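Local coordinates for protein branched-chain alpha-ketoacid decarboxylase (Lactococcus lactis, PDB 2VBF) that probably decarboxylates branched-chain and aromatic alpha-keto acids to aldehydes, using thiamine diphosphate held with one magnesium ion per subunit, at residues H446-G451 against P472-I477; S122-V127 against P188-A193; S275-Y280 against Q361-Q366; G98-I103 against K148-V153. One frame throughout, in Å; residues are numbered along the deposited sequence.

Contact 1 (H446-G451 against P472-I477); sequences HLLFIG and PICFII. With TPP (thiamine diphosphate), chain F.
Phe449 and Phe475 turn CG to the same side, each anti to its own carbonyl carbon (chi1 -61° and -64°), and with chi2 values also alike the two rings lie side by side pointing the same way. Their planes differ by only 4°, yet the rings are slid apart and barely overlap, with centroids 4.8 Å apart; CE1 of Phe449 comes to 3.2 Å from CD2 of Phe475, a tight approach. On the same face Leu447 runs alongside Ile473, CD1 to CD1 at 4.2 Å, and helix 525-537 packs on Ile473 and Phe475. The opposite face carries Leu448, Ile450, Cys474 and Ile476, with helix 430-440 against the first two.

The backbones form a parallel ladder of two central strands in the C-terminal cofactor-binding domain. Five near-straight N-H...O=C hydrogen bonds alternate in direction, from Ile473 N to His446 O (2.8 Å) through to Ile477 N on Ile450 O. At the end of the ladder Gly451, the N-cap of the following helix, lies with CA 3.3 Å from O1A of thiamine diphosphate. A side chain there would run into that oxygen, which implies that the bare backbone lets the diphosphate sit close against the strand end.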
loop_
_atom_site.group_PDB
_atom_site.type_symbol
_atom_site.label_atom_id
_atom_site.label_comp_id
_atom_site.label_asym_id
_atom_site.label_seq_id
_atom_site.Cartn_x
_atom_site.Cartn_y
_atom_site.Cartn_z
ATOM N N HIS A 446 3.573 -3.302 -25.295
ATOM C CA HIS A 446 3.058 -4.038 -24.154
ATOM C C HIS A 446 1.572 -4.336 -24.268
ATOM O O HIS A 446 0.760 -3.435 -24.549
ATOM C CB HIS A 446 3.361 -3.293 -22.859
ATOM C CG HIS A 446 4.795 -3.396 -22.447
ATOM N ND1 HIS A 446 5.833 -3.038 -23.288
ATOM C CD2 HIS A 446 5.369 -3.817 -21.293
ATOM C CE1 HIS A 446 6.984 -3.233 -22.662
ATOM N NE2 HIS A 446 6.730 -3.720 -21.457
ATOM N N LEU A 447 1.253 -5.603 -24.047
ATOM C CA LEU A 447 -0.100 -6.106 -23.964
ATOM C C LEU A 447 -0.327 -6.579 -22.529
ATOM O O LEU A 447 0.350 -7.497 -22.063
ATOM C CB LEU A 447 -0.289 -7.274 -24.932
ATOM C CG LEU A 447 -0.497 -6.910 -26.414
ATOM C CD1 LEU A 447 0.736 -6.265 -27.038
ATOM C CD2 LEU A 447 -0.896 -8.146 -27.177
ATOM N N LEU A 448 -1.254 -5.914 -21.831
ATOM C CA LEU A 448 -1.620 -6.242 -20.446
ATOM C C LEU A 448 -2.931 -7.004 -20.367
ATOM O O LEU A 448 -3.928 -6.578 -20.936
ATOM C CB LEU A 448 -1.766 -4.963 -19.622
ATOM C CG LEU A 448 -2.275 -5.105 -18.182
ATOM C CD1 LEU A 448 -1.282 -5.930 -17.343
ATOM C CD2 LEU A 448 -2.534 -3.752 -17.560
ATOM N N PHE A 449 -2.911 -8.101 -19.619
ATOM C CA PHE A 449 -4.101 -8.839 -19.270
ATOM C C PHE A 449 -4.232 -8.811 -17.757
ATOM O O PHE A 449 -3.419 -9.414 -17.044
ATOM C CB PHE A 449 -4.009 -10.267 -19.786
ATOM C CG PHE A 449 -3.883 -10.338 -21.291
ATOM C CD1 PHE A 449 -5.016 -10.355 -22.091
ATOM C CD2 PHE A 449 -2.641 -10.323 -21.894
ATOM C CE1 PHE A 449 -4.907 -10.388 -23.472
ATOM C CE2 PHE A 449 -2.529 -10.359 -23.277
ATOM C CZ PHE A 449 -3.665 -10.390 -24.062
ATOM N N ILE A 450 -5.245 -8.092 -17.290
ATOM C CA ILE A 450 -5.500 -7.911 -15.865
ATOM C C ILE A 450 -6.985 -8.135 -15.562
ATOM O O ILE A 450 -7.855 -7.737 -16.340
ATOM C CB ILE A 450 -5.013 -6.521 -15.383
ATOM C CG1 ILE A 450 -5.130 -6.406 -13.856
ATOM C CG2 ILE A 450 -5.767 -5.370 -16.079
ATOM C CD1 ILE A 450 -4.391 -5.189 -13.289
ATOM N N GLY A 451 -7.271 -8.798 -14.445
ATOM C CA GLY A 451 -8.631 -9.050 -14.033
ATOM C C GLY A 451 -9.297 -7.800 -13.469
ATOM O O GLY A 451 -8.634 -6.864 -13.014
ATOM N N PRO A 472 0.239 1.303 -24.533
ATOM C CA PRO A 472 0.061 -0.138 -24.395
ATOM C C PRO A 472 -1.337 -0.560 -24.832
ATOM O O PRO A 472 -2.213 0.289 -24.993
ATOM C CB PRO A 472 0.219 -0.344 -22.891
ATOM C CG PRO A 472 -0.366 0.866 -22.329
ATOM C CD PRO A 472 0.171 1.965 -23.219
ATOM N N ILE A 473 -1.537 -1.864 -24.988
ATOM C CA ILE A 473 -2.845 -2.435 -25.267
ATOM C C ILE A 473 -3.268 -3.176 -23.990
ATOM O O ILE A 473 -2.637 -4.163 -23.598
ATOM C CB ILE A 473 -2.810 -3.401 -26.463
ATOM C CG1 ILE A 473 -2.256 -2.689 -27.712
ATOM C CG2 ILE A 473 -4.214 -4.017 -26.705
ATOM C CD1 ILE A 473 -1.914 -3.631 -28.857
ATOM N N CYS A 474 -4.305 -2.665 -23.333
ATOM C CA CYS A 474 -4.730 -3.159 -22.033
ATOM C C CYS A 474 -6.052 -3.882 -22.167
ATOM O O CYS A 474 -7.015 -3.312 -22.690
ATOM C CB CYS A 474 -4.883 -2.000 -21.062
ATOM S SG CYS A 474 -3.372 -1.074 -20.819
ATOM N N PHE A 475 -6.079 -5.128 -21.709
ATOM C CA PHE A 475 -7.278 -5.971 -21.687
ATOM C C PHE A 475 -7.712 -6.182 -20.243
ATOM O O PHE A 475 -6.955 -6.742 -19.450
ATOM C CB PHE A 475 -7.020 -7.333 -22.320
ATOM C CG PHE A 475 -6.694 -7.275 -23.778
ATOM C CD1 PHE A 475 -7.712 -7.226 -24.726
ATOM C CD2 PHE A 475 -5.380 -7.277 -24.202
ATOM C CE1 PHE A 475 -7.413 -7.184 -26.076
ATOM C CE2 PHE A 475 -5.067 -7.222 -25.553
ATOM C CZ PHE A 475 -6.083 -7.181 -26.493
ATOM N N ILE A 476 -8.923 -5.742 -19.916
ATOM C CA ILE A 476 -9.488 -5.897 -18.564
ATOM C C ILE A 476 -10.499 -7.043 -18.618
ATOM O O ILE A 476 -11.500 -6.960 -19.347
ATOM C CB ILE A 476 -10.181 -4.603 -18.052
ATOM C CG1 ILE A 476 -9.219 -3.404 -18.059
ATOM C CG2 ILE A 476 -10.756 -4.824 -16.642
ATOM C CD1 ILE A 476 -9.017 -2.743 -19.398
ATOM N N ILE A 477 -10.245 -8.112 -17.859
ATOM C CA ILE A 477 -11.144 -9.261 -17.858
ATOM C C ILE A 477 -12.262 -9.062 -16.836
ATOM O O ILE A 477 -12.099 -9.300 -15.655
ATOM C CB ILE A 477 -10.419 -10.591 -17.632
ATOM C CG1 ILE A 477 -9.337 -10.780 -18.705
ATOM C CG2 ILE A 477 -11.413 -11.733 -17.645
ATOM C CD1 ILE A 477 -8.599 -12.089 -18.630
HETATM N "N1'" TPP F . -4.378 -9.422 -2.197
HETATM C "C2'" TPP F . -3.177 -9.240 -2.833
HETATM C CM2 TPP F . -2.455 -7.932 -2.666
HETATM N "N3'" TPP F . -2.658 -10.258 -3.593
HETATM C "C4'" TPP F . -3.324 -11.459 -3.722
HETATM N "N4'" TPP F . -2.779 -12.409 -4.445
HETATM C "C5'" TPP F . -4.562 -11.644 -3.098
HETATM C "C6'" TPP F . -5.087 -10.616 -2.326
HETATM C "C7'" TPP F . -5.336 -12.934 -3.246
HETATM N N3 TPP F . -5.827 -13.134 -4.606
HETATM C C2 TPP F . -5.226 -13.889 -5.597
HETATM S S1 TPP F . -5.997 -13.946 -7.017
HETATM C C5 TPP F . -7.183 -13.025 -6.405
HETATM C C4 TPP F . -7.000 -12.636 -5.078
HETATM C CM4 TPP F . -7.954 -11.788 -4.282
HETATM C C6 TPP F . -8.359 -12.700 -7.304
HETATM C C7 TPP F . -8.000 -11.945 -8.575
HETATM O O7 TPP F . -9.213 -11.717 -9.249
HETATM P PA TPP F . -9.259 -11.095 -10.717
HETATM O O1A TPP F . -8.199 -10.031 -10.897
HETATM O O2A TPP F . -10.659 -10.554 -10.943
HETATM O O3A TPP F . -8.845 -12.352 -11.646
HETATM P PB TPP F . -9.818 -13.477 -12.296
HETATM O O1B TPP F . -9.350 -14.795 -11.746
HETATM O O2B TPP F . -9.558 -13.417 -13.775
HETATM O O3B TPP F . -11.257 -13.185 -11.975
#

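Contact 2 (S122-V127 against P188-A193); sequences SPTSKV and PVDVAA
The carboxylate of Asp190 is met from above its plane by Ser125 N, which lies 40° out of that plane and gives a nearly straight hydrogen bond to OD2 (2.9 Å, 170° at the hydrogen). On the other oxygen, Ser125 OG stands 3.0 Å from OD1, close enough to bond, though its proton has another acceptor within reach, and water 1 donates a weak bond to OD1 while accepting from Lys126 N. The carboxylate thus takes up two backbone N-H groups of the first turn of helix 125-130, one directly and, more weakly, one through water. Thr124 is the N-cap: its OG1, between backbone N and carbonyl carbon at chi1 63°, accepts from Val127 N at 3.2 Å. The same torsion turns CG2 to Val189, whose CB is 4.1 Å away. With an alanine in place of Asp190, Ser125 N and the water on Lys126 N would probably be left without their carboxylate acceptor.

Closer to the strand ends, Val189 N donates to Ser122 O at 3.1 Å, and Pro188 CA makes a CH...O contact with the same oxygen. Ser122 OG packs over the Pro188 ring but is hydrogen-bonded to Asn186. The contact therefore joins the ends of the neighbouring parallel strands 116-122 and 183-188 where each strand leads into a helix, the one at 189-192 weakly bonded; helix 52-60 lies against Val189, and Asn569 of the second subunit packs on Thr124.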
loop_
_atom_site.group_PDB
_atom_site.type_symbol
_atom_site.label_atom_id
_atom_site.label_comp_id
_atom_site.label_asym_id
_atom_site.label_seq_id
_atom_site.Cartn_x
_atom_site.Cartn_y
_atom_site.Cartn_z
ATOM N N SER A 122 14.179 11.803 4.109
ATOM C CA SER A 122 13.952 11.829 5.551
ATOM C C SER A 122 14.196 13.227 6.134
ATOM O O SER A 122 14.769 14.100 5.463
ATOM C CB SER A 122 14.823 10.770 6.259
ATOM O OG SER A 122 16.199 11.019 6.066
ATOM N N PRO A 123 13.739 13.454 7.366
ATOM C CA PRO A 123 13.954 14.775 7.994
ATOM C C PRO A 123 15.439 15.163 8.102
ATOM O O PRO A 123 16.319 14.305 8.024
ATOM C CB PRO A 123 13.332 14.615 9.374
ATOM C CG PRO A 123 12.397 13.467 9.267
ATOM C CD PRO A 123 12.976 12.546 8.248
ATOM N N THR A 124 15.719 16.447 8.293
ATOM C CA THR A 124 17.111 16.882 8.401
ATOM C C THR A 124 17.840 16.138 9.513
ATOM O O THR A 124 17.231 15.729 10.511
ATOM C CB THR A 124 17.245 18.409 8.681
ATOM O OG1 THR A 124 16.658 18.720 9.948
ATOM C CG2 THR A 124 16.586 19.239 7.592
ATOM N N SER A 125 19.144 15.954 9.332
ATOM C CA SER A 125 19.999 15.373 10.356
ATOM C C SER A 125 19.756 15.983 11.731
ATOM O O SER A 125 19.714 15.265 12.733
ATOM C CB SER A 125 21.479 15.535 9.963
ATOM O OG SER A 125 21.745 14.890 8.726
ATOM N N LYS A 126 19.589 17.307 11.787
ATOM C CA LYS A 126 19.383 17.986 13.068
ATOM C C LYS A 126 18.065 17.567 13.715
ATOM O O LYS A 126 18.027 17.288 14.909
ATOM C CB LYS A 126 19.419 19.511 12.916
ATOM C CG LYS A 126 19.015 20.231 14.199
ATOM C CD LYS A 126 19.391 21.691 14.200
ATOM C CE LYS A 126 18.832 22.387 15.440
ATOM N NZ LYS A 126 19.424 21.872 16.712
ATOM N N VAL A 127 16.992 17.510 12.927
ATOM C CA VAL A 127 15.686 17.086 13.456
ATOM C C VAL A 127 15.773 15.649 13.990
ATOM O O VAL A 127 15.269 15.339 15.070
ATOM C CB VAL A 127 14.575 17.201 12.405
ATOM C CG1 VAL A 127 13.335 16.383 12.806
ATOM C CG2 VAL A 127 14.224 18.682 12.161
ATOM N N PRO A 188 18.567 12.074 4.142
ATOM C CA PRO A 188 18.090 13.282 4.836
ATOM C C PRO A 188 18.150 14.523 3.938
ATOM O O PRO A 188 19.030 14.620 3.090
ATOM C CB PRO A 188 19.047 13.395 6.025
ATOM C CG PRO A 188 19.533 11.954 6.240
ATOM C CD PRO A 188 19.700 11.444 4.846
ATOM N N VAL A 189 17.218 15.452 4.117
ATOM C CA VAL A 189 17.199 16.687 3.297
ATOM C C VAL A 189 18.545 17.413 3.190
ATOM O O VAL A 189 19.027 17.669 2.079
ATOM C CB VAL A 189 16.161 17.673 3.812
ATOM C CG1 VAL A 189 16.207 18.961 2.976
ATOM C CG2 VAL A 189 14.780 17.027 3.758
ATOM N N ASP A 190 19.138 17.755 4.326
ATOM C CA ASP A 190 20.430 18.463 4.345
ATOM C C ASP A 190 21.568 17.658 3.703
ATOM O O ASP A 190 22.552 18.223 3.221
ATOM C CB ASP A 190 20.816 18.878 5.787
ATOM C CG ASP A 190 20.957 17.697 6.720
ATOM O OD1 ASP A 190 21.991 17.611 7.427
ATOM O OD2 ASP A 190 20.031 16.848 6.738
ATOM N N VAL A 191 21.448 16.331 3.697
ATOM C CA VAL A 191 22.521 15.499 3.161
ATOM C C VAL A 191 22.583 15.569 1.630
ATOM O O VAL A 191 23.676 15.612 1.050
ATOM C CB VAL A 191 22.415 14.045 3.676
ATOM C CG1 VAL A 191 23.423 13.150 2.976
ATOM C CG2 VAL A 191 22.605 14.016 5.203
ATOM N N ALA A 192 21.422 15.611 0.981
ATOM C CA ALA A 192 21.345 15.701 -0.480
ATOM C C ALA A 192 22.033 16.955 -1.020
ATOM O O ALA A 192 22.624 16.929 -2.097
ATOM C CB ALA A 192 19.890 15.671 -0.935
ATOM N N ALA A 193 21.944 18.039 -0.250
ATOM C CA ALA A 193 22.568 19.324 -0.603
ATOM C C ALA A 193 24.048 19.432 -0.205
ATOM O O ALA A 193 24.721 20.393 -0.589
ATOM C CB ALA A 193 21.778 20.465 0.021
HETATM O O HOH W 1 20.614 19.157 9.741
#

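Contact 3 (S275-Y280 against Q361-Q366); sequences SFLGIY and QYIDKQ
Ser275 lies over the face of the Tyr362 ring: its CA stands 3.7 Å from the ring centroid and only 10° off the normal, a CH-pi contact, while its CB reaches CE1 of Tyr362 at 3.4 Å. Beyond the ring the hydroxyl of Tyr362 is hydrogen-bonded to Lys256 O, and Ser275 OG to Leu257 O, so both polar ends are held by the chain just before strand 259-261.

Leu277 crosses Tyr362 and Ile363 at about right angles. One methyl does both jobs, with CD2 at 4.0 Å from Tyr362 CB and at the same distance from Ile363 CG1. Ile363 has CG1 between its backbone N and carbonyl carbon (chi1 62°), and from there CD1 reaches to 3.6 Å from Leu277 O. Helix 287-295 touches both aliphatic chains.

Lys365 comes in from farther along the loop. Bends at chi2 and chi4 bring NZ into a hydrogen bond with Phe276 O at 2.7 Å, nearly along the C=O axis (166°).

The loop 361-366 thus packs on the outermost strand of the central-domain sheet with one ring face, a patch of aliphatic carbon and one ammonium. The positive charge probably strengthens the lysine bond, which ties an exposed loop residue to the edge strand's backbone.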
loop_
_atom_site.group_PDB
_atom_site.type_symbol
_atom_site.label_atom_id
_atom_site.label_comp_id
_atom_site.label_asym_id
_atom_site.label_seq_id
_atom_site.Cartn_x
_atom_site.Cartn_y
_atom_site.Cartn_z
ATOM N N SER A 275 14.426 -25.191 -30.496
ATOM C CA SER A 275 14.647 -26.113 -29.376
ATOM C C SER A 275 13.882 -25.743 -28.091
ATOM O O SER A 275 14.002 -26.454 -27.099
ATOM C CB SER A 275 16.139 -26.221 -29.058
ATOM O OG SER A 275 16.631 -25.027 -28.495
ATOM N N PHE A 276 13.106 -24.655 -28.112
ATOM C CA PHE A 276 12.253 -24.308 -26.964
ATOM C C PHE A 276 11.037 -25.235 -26.952
ATOM O O PHE A 276 10.278 -25.299 -27.937
ATOM C CB PHE A 276 11.821 -22.828 -26.977
ATOM C CG PHE A 276 10.864 -22.476 -25.865
ATOM C CD1 PHE A 276 11.325 -22.328 -24.565
ATOM C CD2 PHE A 276 9.504 -22.323 -26.109
ATOM C CE1 PHE A 276 10.450 -22.037 -23.515
ATOM C CE2 PHE A 276 8.620 -22.027 -25.060
ATOM C CZ PHE A 276 9.102 -21.884 -23.766
ATOM N N LEU A 277 10.853 -25.948 -25.836
ATOM C CA LEU A 277 9.841 -26.998 -25.708
ATOM C C LEU A 277 8.467 -26.461 -25.286
ATOM O O LEU A 277 7.440 -26.971 -25.711
ATOM C CB LEU A 277 10.300 -28.064 -24.693
ATOM C CG LEU A 277 11.607 -28.812 -24.998
ATOM C CD1 LEU A 277 12.013 -29.747 -23.846
ATOM C CD2 LEU A 277 11.493 -29.596 -26.298
ATOM N N GLY A 278 8.458 -25.415 -24.469
ATOM C CA GLY A 278 7.254 -24.972 -23.791
ATOM C C GLY A 278 7.556 -24.747 -22.320
ATOM O O GLY A 278 8.722 -24.770 -21.891
ATOM N N ILE A 279 6.495 -24.523 -21.555
ATOM C CA ILE A 279 6.586 -24.282 -20.125
ATOM C C ILE A 279 6.412 -25.583 -19.334
ATOM O O ILE A 279 5.400 -26.281 -19.475
ATOM C CB ILE A 279 5.493 -23.298 -19.671
ATOM C CG1 ILE A 279 5.611 -21.979 -20.427
ATOM C CG2 ILE A 279 5.541 -23.091 -18.160
ATOM C CD1 ILE A 279 6.899 -21.206 -20.172
ATOM N N TYR A 280 7.418 -25.910 -18.526
ATOM C CA TYR A 280 7.333 -27.045 -17.623
ATOM C C TYR A 280 6.602 -26.595 -16.363
ATOM O O TYR A 280 7.040 -25.663 -15.695
ATOM C CB TYR A 280 8.722 -27.550 -17.266
ATOM C CG TYR A 280 8.720 -28.775 -16.377
ATOM C CD1 TYR A 280 8.128 -29.968 -16.793
ATOM C CD2 TYR A 280 9.313 -28.747 -15.127
ATOM C CE1 TYR A 280 8.143 -31.106 -15.983
ATOM C CE2 TYR A 280 9.330 -29.875 -14.311
ATOM C CZ TYR A 280 8.740 -31.049 -14.744
ATOM O OH TYR A 280 8.748 -32.165 -13.927
ATOM N N GLN A 361 15.888 -35.019 -31.449
ATOM C CA GLN A 361 14.635 -34.371 -31.766
ATOM C C GLN A 361 14.138 -33.608 -30.549
ATOM O O GLN A 361 14.668 -33.754 -29.446
ATOM C CB GLN A 361 13.593 -35.413 -32.176
ATOM C CG GLN A 361 13.933 -36.168 -33.458
ATOM C CD GLN A 361 14.119 -35.237 -34.643
ATOM O OE1 GLN A 361 15.224 -35.116 -35.186
ATOM N NE2 GLN A 361 13.045 -34.551 -35.033
ATOM N N TYR A 362 13.126 -32.779 -30.772
ATOM C CA TYR A 362 12.469 -32.061 -29.689
ATOM C C TYR A 362 11.100 -32.727 -29.522
ATOM O O TYR A 362 11.023 -33.953 -29.483
ATOM C CB TYR A 362 12.401 -30.569 -30.031
ATOM C CG TYR A 362 13.766 -30.005 -30.381
ATOM C CD1 TYR A 362 14.807 -30.026 -29.453
ATOM C CD2 TYR A 362 14.024 -29.474 -31.643
ATOM C CE1 TYR A 362 16.059 -29.526 -29.763
ATOM C CE2 TYR A 362 15.276 -28.963 -31.965
ATOM C CZ TYR A 362 16.291 -28.996 -31.023
ATOM O OH TYR A 362 17.528 -28.489 -31.343
ATOM N N ILE A 363 10.041 -31.939 -29.388
ATOM C CA ILE A 363 8.693 -32.474 -29.337
ATOM C C ILE A 363 7.874 -31.801 -30.420
ATOM O O ILE A 363 8.204 -30.691 -30.844
ATOM C CB ILE A 363 8.065 -32.252 -27.936
ATOM C CG1 ILE A 363 7.937 -30.761 -27.607
ATOM C CG2 ILE A 363 8.885 -32.962 -26.862
ATOM C CD1 ILE A 363 7.317 -30.508 -26.242
ATOM N N ASP A 364 6.818 -32.473 -30.867
ATOM C CA ASP A 364 5.993 -31.948 -31.948
ATOM C C ASP A 364 5.337 -30.657 -31.490
ATOM O O ASP A 364 4.706 -30.612 -30.434
ATOM C CB ASP A 364 4.923 -32.961 -32.375
ATOM C CG ASP A 364 5.515 -34.220 -33.010
ATOM O OD1 ASP A 364 6.758 -34.312 -33.142
ATOM O OD2 ASP A 364 4.729 -35.124 -33.379
ATOM N N LYS A 365 5.525 -29.602 -32.271
ATOM C CA LYS A 365 4.864 -28.335 -32.004
ATOM C C LYS A 365 3.489 -28.350 -32.660
ATOM O O LYS A 365 3.359 -28.679 -33.842
ATOM C CB LYS A 365 5.695 -27.153 -32.521
ATOM C CG LYS A 365 6.738 -26.648 -31.515
ATOM C CD LYS A 365 6.775 -25.119 -31.444
ATOM C CE LYS A 365 7.559 -24.632 -30.231
ATOM N NZ LYS A 365 9.008 -24.955 -30.310
ATOM N N GLN A 366 2.466 -28.010 -31.879
ATOM C CA GLN A 366 1.104 -27.918 -32.391
ATOM C C GLN A 366 0.971 -26.687 -33.287
ATOM O O GLN A 366 1.554 -25.631 -33.010
ATOM C CB GLN A 366 0.101 -27.846 -31.238
ATOM C CG GLN A 366 -1.348 -28.046 -31.658
ATOM C CD GLN A 366 -2.291 -28.167 -30.472
ATOM O OE1 GLN A 366 -1.944 -27.812 -29.343
ATOM N NE2 GLN A 366 -3.492 -28.672 -30.726
#

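Contact 4 (G98-I103 against K148-V153); sequences GELSAI and KMHEPV
Ile103 makes the CH-pi contact: its CD1 lies over the face of the His150 ring, 3.7 Å from the centroid and 9° off the normal. CG1, anti to the backbone N (chi1 -163°), lies above the NE2 side of the same face and carries CD1 on to the centre; it also touches Val153 CG2 at 4.1 Å.

Apolar packing continues at Leu100, which meets Met149 at about a right angle, CD2 to CE at 3.7 Å; the methionine chain bends at chi3 to bring its methyl there. This joins helix 97-111, which follows strand 89-94 of the six-stranded parallel sheet in the N-terminal domain, to the end of helix 145-149. The subunit interface runs past it, for Met149 packs on Met149 of the second subunit.

The one hydrogen-bonded link between the segments goes through water 2, in the His150 ring plane at its edge, 2.7 Å from NE2 and donating to Glu99 O. ND1 is hydrogen-bonded to Phe146 O. Glu99 OE2, hydrogen-bonded to Tyr184, touches His150 CE1 obliquely at 3.3 Å without a hydrogen bond, its carboxylate 35° from the ring plane. With a leucine at His150, the water would probably lose one of its partners, and Ile103 CD1 the flat face it rests on.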
loop_
_atom_site.group_PDB
_atom_site.type_symbol
_atom_site.label_atom_id
_atom_site.label_comp_id
_atom_site.label_asym_id
_atom_site.label_seq_id
_atom_site.Cartn_x
_atom_site.Cartn_y
_atom_site.Cartn_z
ATOM N N GLY A 98 5.466 7.171 2.953
ATOM C CA GLY A 98 5.783 6.799 1.577
ATOM C C GLY A 98 6.414 5.416 1.524
ATOM O O GLY A 98 5.926 4.488 0.840
ATOM N N GLU A 99 7.499 5.250 2.275
ATOM C CA GLU A 99 8.206 3.978 2.268
ATOM C C GLU A 99 7.343 2.803 2.736
ATOM O O GLU A 99 7.374 1.732 2.120
ATOM C CB GLU A 99 9.513 4.067 3.070
ATOM C CG GLU A 99 9.351 4.377 4.533
ATOM C CD GLU A 99 10.683 4.456 5.255
ATOM O OE1 GLU A 99 10.890 5.454 5.986
ATOM O OE2 GLU A 99 11.495 3.507 5.098
ATOM N N LEU A 100 6.573 2.972 3.809
ATOM C CA LEU A 100 5.728 1.859 4.267
ATOM C C LEU A 100 4.599 1.531 3.292
ATOM O O LEU A 100 4.188 0.381 3.204
ATOM C CB LEU A 100 5.189 2.092 5.682
ATOM C CG LEU A 100 6.253 2.058 6.794
ATOM C CD1 LEU A 100 5.594 2.202 8.145
ATOM C CD2 LEU A 100 7.120 0.796 6.738
ATOM N N SER A 101 4.118 2.521 2.553
ATOM C CA SER A 101 3.117 2.247 1.500
ATOM C C SER A 101 3.715 1.394 0.369
ATOM O O SER A 101 3.021 0.610 -0.273
ATOM C CB SER A 101 2.547 3.545 0.939
ATOM O OG SER A 101 1.773 4.272 1.890
ATOM N N ALA A 102 5.016 1.547 0.143
ATOM C CA ALA A 102 5.717 0.915 -0.970
ATOM C C ALA A 102 6.311 -0.464 -0.606
ATOM O O ALA A 102 6.764 -1.196 -1.492
ATOM C CB ALA A 102 6.847 1.870 -1.458
ATOM N N ILE A 103 6.290 -0.832 0.674
ATOM C CA ILE A 103 7.108 -1.977 1.139
ATOM C C ILE A 103 6.658 -3.316 0.533
ATOM O O ILE A 103 7.480 -4.194 0.289
ATOM C CB ILE A 103 7.246 -2.046 2.685
ATOM C CG1 ILE A 103 8.418 -2.954 3.095
ATOM C CG2 ILE A 103 5.958 -2.520 3.357
ATOM C CD1 ILE A 103 8.770 -2.799 4.565
ATOM N N LYS A 148 14.842 -0.465 9.716
ATOM C CA LYS A 148 14.885 -1.802 10.324
ATOM C C LYS A 148 13.808 -2.720 9.715
ATOM O O LYS A 148 14.069 -3.880 9.393
ATOM C CB LYS A 148 14.714 -1.739 11.839
ATOM C CG LYS A 148 14.665 -3.126 12.460
ATOM C CD LYS A 148 14.844 -3.162 13.948
ATOM C CE LYS A 148 15.145 -4.592 14.395
ATOM N NZ LYS A 148 14.949 -4.799 15.860
ATOM N N MET A 149 12.604 -2.182 9.541
ATOM C CA MET A 149 11.487 -2.957 8.967
ATOM C C MET A 149 11.782 -3.432 7.539
ATOM O O MET A 149 11.181 -4.401 7.078
ATOM C CB MET A 149 10.170 -2.171 9.010
ATOM C CG MET A 149 9.680 -1.929 10.434
ATOM S SD MET A 149 8.495 -0.592 10.640
ATOM C CE MET A 149 7.075 -1.264 9.784
ATOM N N HIS A 150 12.711 -2.775 6.841
ATOM C CA HIS A 150 13.078 -3.194 5.496
ATOM C C HIS A 150 14.178 -4.278 5.444
ATOM O O HIS A 150 14.548 -4.729 4.364
ATOM C CB HIS A 150 13.535 -1.988 4.681
ATOM C CG HIS A 150 12.411 -1.131 4.186
ATOM N ND1 HIS A 150 11.762 -0.218 4.992
ATOM C CD2 HIS A 150 11.801 -1.069 2.977
ATOM C CE1 HIS A 150 10.817 0.383 4.289
ATOM N NE2 HIS A 150 10.811 -0.122 3.069
ATOM N N GLU A 151 14.728 -4.659 6.593
ATOM C CA GLU A 151 15.838 -5.611 6.608
ATOM C C GLU A 151 15.540 -6.910 5.841
ATOM O O GLU A 151 16.349 -7.310 5.005
ATOM C CB GLU A 151 16.317 -5.879 8.041
ATOM C CG GLU A 151 17.113 -4.703 8.598
ATOM C CD GLU A 151 17.491 -4.832 10.066
ATOM O OE1 GLU A 151 17.283 -5.911 10.678
ATOM O OE2 GLU A 151 18.009 -3.832 10.606
ATOM N N PRO A 152 14.366 -7.537 6.073
ATOM C CA PRO A 152 14.123 -8.805 5.369
ATOM C C PRO A 152 13.875 -8.736 3.866
ATOM O O PRO A 152 13.877 -9.785 3.213
ATOM C CB PRO A 152 12.868 -9.345 6.066
ATOM C CG PRO A 152 12.819 -8.611 7.391
ATOM C CD PRO A 152 13.278 -7.246 7.023
ATOM N N VAL A 153 13.643 -7.534 3.323
ATOM C CA VAL A 153 13.272 -7.370 1.931
ATOM C C VAL A 153 14.258 -6.463 1.162
ATOM O O VAL A 153 13.948 -5.943 0.087
ATOM C CB VAL A 153 11.800 -6.848 1.810
ATOM C CG1 VAL A 153 10.827 -7.885 2.351
ATOM C CG2 VAL A 153 11.627 -5.501 2.528
HETATM O O HOH W 2 9.430 0.434 0.801
#

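Overall arrangement
From the N terminus, helix 97-111 opens contact 4, and contact 2 opens at 122-127 before contact 4 closes at 148-153. Contact 2 closes only at 188-193, so these two cross; their centres are 20 Å apart, both lie in the region of the N-terminal sheet, and both touch the second subunit. Contact 3 follows, tying the edge strand 276-279 of the central sheet to the loop ahead of helix 379-389 and closing a loop of 80 intervening residues. Contact 1 comes last and closes a short loop, mostly helical, between adjacent parallel strands of the C-terminal sheet. Contacts 2 and 3 lie on opposite sides of the chain's centre, 57 Å apart between centres.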